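Local coordinates for DNA replication and repair protein RecF (Caldanaerobacter subterraneus subsp. tengcongensis, PDB 5Z67) that probably binds ATP and single-stranded DNA and acts as a recombination mediator in the RecFOR pathway of DNA repair, at residues Glu25-Ile30 with Glu351-Phe356. Sequence-based numbering, arbitrary orientation.
Sequences EGVNLI and EGDCCF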
ATOM      1  N   GLU A  25      22.053 -10.191   0.909  1.00 29.28           N
ATOM      2  CA  GLU A  25      21.113 -10.643   1.907  1.00 39.96           C
ATOM      3  C   GLU A  25      21.315  -9.844   3.183  1.00 41.69           C
ATOM      4  O   GLU A  25      22.392  -9.278   3.425  1.00 45.13           O
ATOM      5  CB  GLU A  25      21.289 -12.135   2.166  1.00 49.37           C
ATOM      6  CG  GLU A  25      20.265 -12.988   1.441  1.00 50.14           C
ATOM      7  CD  GLU A  25      20.868 -14.234   0.843  1.00 56.28           C
ATOM      8  OE1 GLU A  25      22.050 -14.518   1.133  1.00 66.42           O
ATOM      9  OE2 GLU A  25      20.162 -14.931   0.081  1.00 52.73           O
ATOM     10  N   GLY A  26      20.278  -9.799   4.003  1.00 31.27           N
ATOM     11  CA  GLY A  26      20.310  -8.947   5.171  1.00 36.70           C
ATOM     12  C   GLY A  26      20.177  -7.483   4.778  1.00 38.75           C
ATOM     13  O   GLY A  26      19.476  -7.133   3.797  1.00 26.40           O
ATOM     14  N   VAL A  27      20.854  -6.631   5.546  1.00 30.14           N
ATOM     15  CA  VAL A  27      20.632  -5.199   5.473  1.00 29.48           C
ATOM     16  C   VAL A  27      21.464  -4.566   4.375  1.00 36.44           C
ATOM     17  O   VAL A  27      22.704  -4.668   4.374  1.00 33.40           O
ATOM     18  CB  VAL A  27      20.950  -4.527   6.843  1.00 32.11           C
ATOM     19  CG1 VAL A  27      20.813  -3.003   6.780  1.00 31.98           C
ATOM     20  CG2 VAL A  27      20.040  -5.082   7.890  1.00 33.43           C
ATOM     21  N   ASN A  28      20.788  -3.918   3.432  1.00 26.27           N
ATOM     22  CA  ASN A  28      21.497  -3.135   2.433  1.00 25.48           C
ATOM     23  C   ASN A  28      21.390  -1.673   2.817  1.00 29.80           C
ATOM     24  O   ASN A  28      20.320  -1.061   2.682  1.00 25.61           O
ATOM     25  CB  ASN A  28      20.941  -3.372   1.035  1.00 23.99           C
ATOM     26  CG  ASN A  28      21.191  -4.776   0.545  1.00 32.03           C
ATOM     27  OD1 ASN A  28      22.118  -4.999  -0.239  1.00 23.07           O
ATOM     28  ND2 ASN A  28      20.364  -5.739   0.993  1.00 29.80           N
ATOM     29  N   LEU A  29      22.487  -1.136   3.340  1.00 28.25           N
ATOM     30  CA  LEU A  29      22.535   0.240   3.790  1.00 29.70           C
ATOM     31  C   LEU A  29      22.816   1.130   2.597  1.00 35.37           C
ATOM     32  O   LEU A  29      23.859   0.996   1.947  1.00 32.10           O
ATOM     33  CB  LEU A  29      23.602   0.399   4.871  1.00 32.54           C
ATOM     34  CG  LEU A  29      23.701   1.651   5.743  1.00 38.09           C
ATOM     35  CD1 LEU A  29      24.403   2.828   5.046  1.00 45.00           C
ATOM     36  CD2 LEU A  29      22.336   2.069   6.269  1.00 39.33           C
ATOM     37  N   ILE A  30      21.886   2.022   2.282  1.00 28.33           N
ATOM     38  CA  ILE A  30      22.133   3.011   1.248  1.00 28.13           C
ATOM     39  C   ILE A  30      22.235   4.387   1.866  1.00 33.25           C
ATOM     40  O   ILE A  30      21.248   4.932   2.364  1.00 31.26           O
ATOM     41  CB  ILE A  30      21.035   3.014   0.172  1.00 31.68           C
ATOM     42  CG1 ILE A  30      20.978   1.653  -0.534  1.00 23.90           C
ATOM     43  CG2 ILE A  30      21.265   4.146  -0.817  1.00 30.08           C
ATOM     44  CD1 ILE A  30      19.771   0.887  -0.147  1.00 30.77           C
ATOM     45  N   GLU A 351      24.876  -0.540  11.031  1.00 51.29           N
ATOM     46  CA  GLU A 351      26.023  -1.089  10.312  1.00 60.40           C
ATOM     47  C   GLU A 351      25.634  -1.551   8.903  1.00 59.44           C
ATOM     48  O   GLU A 351      26.058  -0.945   7.919  1.00 71.08           O
ATOM     49  CB  GLU A 351      26.707  -2.220  11.115  1.00 68.36           C
ATOM     50  CG  GLU A 351      25.782  -3.207  11.844  1.00 76.48           C
ATOM     51  CD  GLU A 351      26.542  -4.119  12.826  1.00 89.19           C
ATOM     52  OE1 GLU A 351      27.700  -3.792  13.181  1.00 95.47           O
ATOM     53  OE2 GLU A 351      25.983  -5.158  13.249  1.00 89.92           O
ATOM     54  N   GLY A 352      24.820  -2.593   8.788  1.00 49.67           N
ATOM     55  CA  GLY A 352      24.442  -3.069   7.463  1.00 47.54           C
ATOM     56  C   GLY A 352      25.384  -4.138   6.928  1.00 48.05           C
ATOM     57  O   GLY A 352      26.600  -4.078   7.152  1.00 44.83           O
ATOM     58  N   ASP A 353      24.825  -5.127   6.241  1.00 40.08           N
ATOM     59  CA  ASP A 353      25.607  -6.244   5.714  1.00 41.69           C
ATOM     60  C   ASP A 353      26.352  -5.848   4.448  1.00 40.95           C
ATOM     61  O   ASP A 353      27.453  -6.327   4.181  1.00 43.51           O
ATOM     62  CB  ASP A 353      24.695  -7.447   5.447  1.00 46.56           C
ATOM     63  CG  ASP A 353      24.028  -7.960   6.720  1.00 47.82           C
ATOM     64  OD1 ASP A 353      24.700  -8.680   7.500  1.00 50.52           O
ATOM     65  OD2 ASP A 353      22.840  -7.635   6.943  1.00 42.59           O
ATOM     66  N   CYS A 354      25.722  -4.981   3.668  1.00 37.84           N
ATOM     67  CA  CYS A 354      26.350  -4.306   2.539  1.00 41.75           C
ATOM     68  C   CYS A 354      26.062  -2.836   2.676  1.00 41.82           C
ATOM     69  O   CYS A 354      24.950  -2.433   3.057  1.00 34.20           O
ATOM     70  CB  CYS A 354      25.805  -4.785   1.197  1.00 42.76           C
ATOM     71  SG  CYS A 354      26.555  -6.280   0.574  1.00 67.34           S
ATOM     72  N   CYS A 355      27.044  -2.030   2.331  1.00 37.10           N
ATOM     73  CA  CYS A 355      26.854  -0.600   2.365  1.00 36.36           C
ATOM     74  C   CYS A 355      27.051  -0.003   0.970  1.00 35.19           C
ATOM     75  O   CYS A 355      27.988  -0.378   0.252  1.00 36.39           O
ATOM     76  CB  CYS A 355      27.815   0.018   3.387  1.00 39.43           C
ATOM     77  SG  CYS A 355      27.937   1.809   3.292  1.00 62.84           S
ATOM     78  N   PHE A 356      26.159   0.911   0.596  1.00 33.29           N
ATOM     79  CA  PHE A 356      26.210   1.611  -0.693  1.00 32.53           C
ATOM     80  C   PHE A 356      26.191   3.112  -0.499  1.00 36.89           C
ATOM     81  O   PHE A 356      25.425   3.635   0.323  1.00 34.18           O
ATOM     82  CB  PHE A 356      25.024   1.249  -1.591  1.00 30.27           C
ATOM     83  CG  PHE A 356      24.925  -0.192  -1.918  1.00 29.99           C
ATOM     84  CD1 PHE A 356      24.300  -1.071  -1.051  1.00 29.48           C
ATOM     85  CD2 PHE A 356      25.444  -0.677  -3.099  1.00 31.89           C
ATOM     86  CE1 PHE A 356      24.192  -2.405  -1.354  1.00 29.58           C
ATOM     87  CE2 PHE A 356      25.342  -2.021  -3.407  1.00 36.76           C
ATOM     88  CZ  PHE A 356      24.710  -2.885  -2.528  1.00 30.59           C
TER
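Asp353 reaches across to Val27 with its carboxylate, and OD2 takes the backbone N of Val27 at 2.6 Å in a nearly straight bond, using the lone pair turned away from the other oxygen. With CG anti to its carbonyl carbon (chi1 -62°), the carboxylate is carried over to that N, and the side chain crosses that of Val27 at about a right angle. Val27 O answers in the other direction: it accepts Cys354 N at 3.1 Å and, from a more bent approach, Asp353 N. CG1 of Val27 lies against CA of Gly352, 3.7 Å away. From here the strands run parallel, with Leu29 N bonded to Cys354 O and Phe356 N to Leu29 O (2.7 Å). They are neighbours in the mixed sheet of RecF's P-loop NTPase domain; strand 340-344 borders 27-31 on its other edge, and the predicted ATP-binding P-loop begins at Gly32, just past the end of strand 27-31. On one face Asn28 and Phe356 lie side by side and point the same way, amide and ring 24° apart, with OD1 at the ring edge, 3.5 Å from CE1. The amide is held through its ND2, which bonds to Cys24 O, while Cys24 is disulfide-linked to Cys354 on this same face. Leu29 O also sits at the Phe356 ring edge, in its plane, and Ile30 CG1 is 4.2 Å from Phe356 CB. The Phe356 side chain also touches Val363 and Lys365 of strand 362-365. Replacing Phe356 by an alanine is likely to leave the Asn28 amide without its flat neighbour and to open a gap toward strand 362-365. On the opposite face Leu29 CD1 meets Cys355 SG at 4.1 Å.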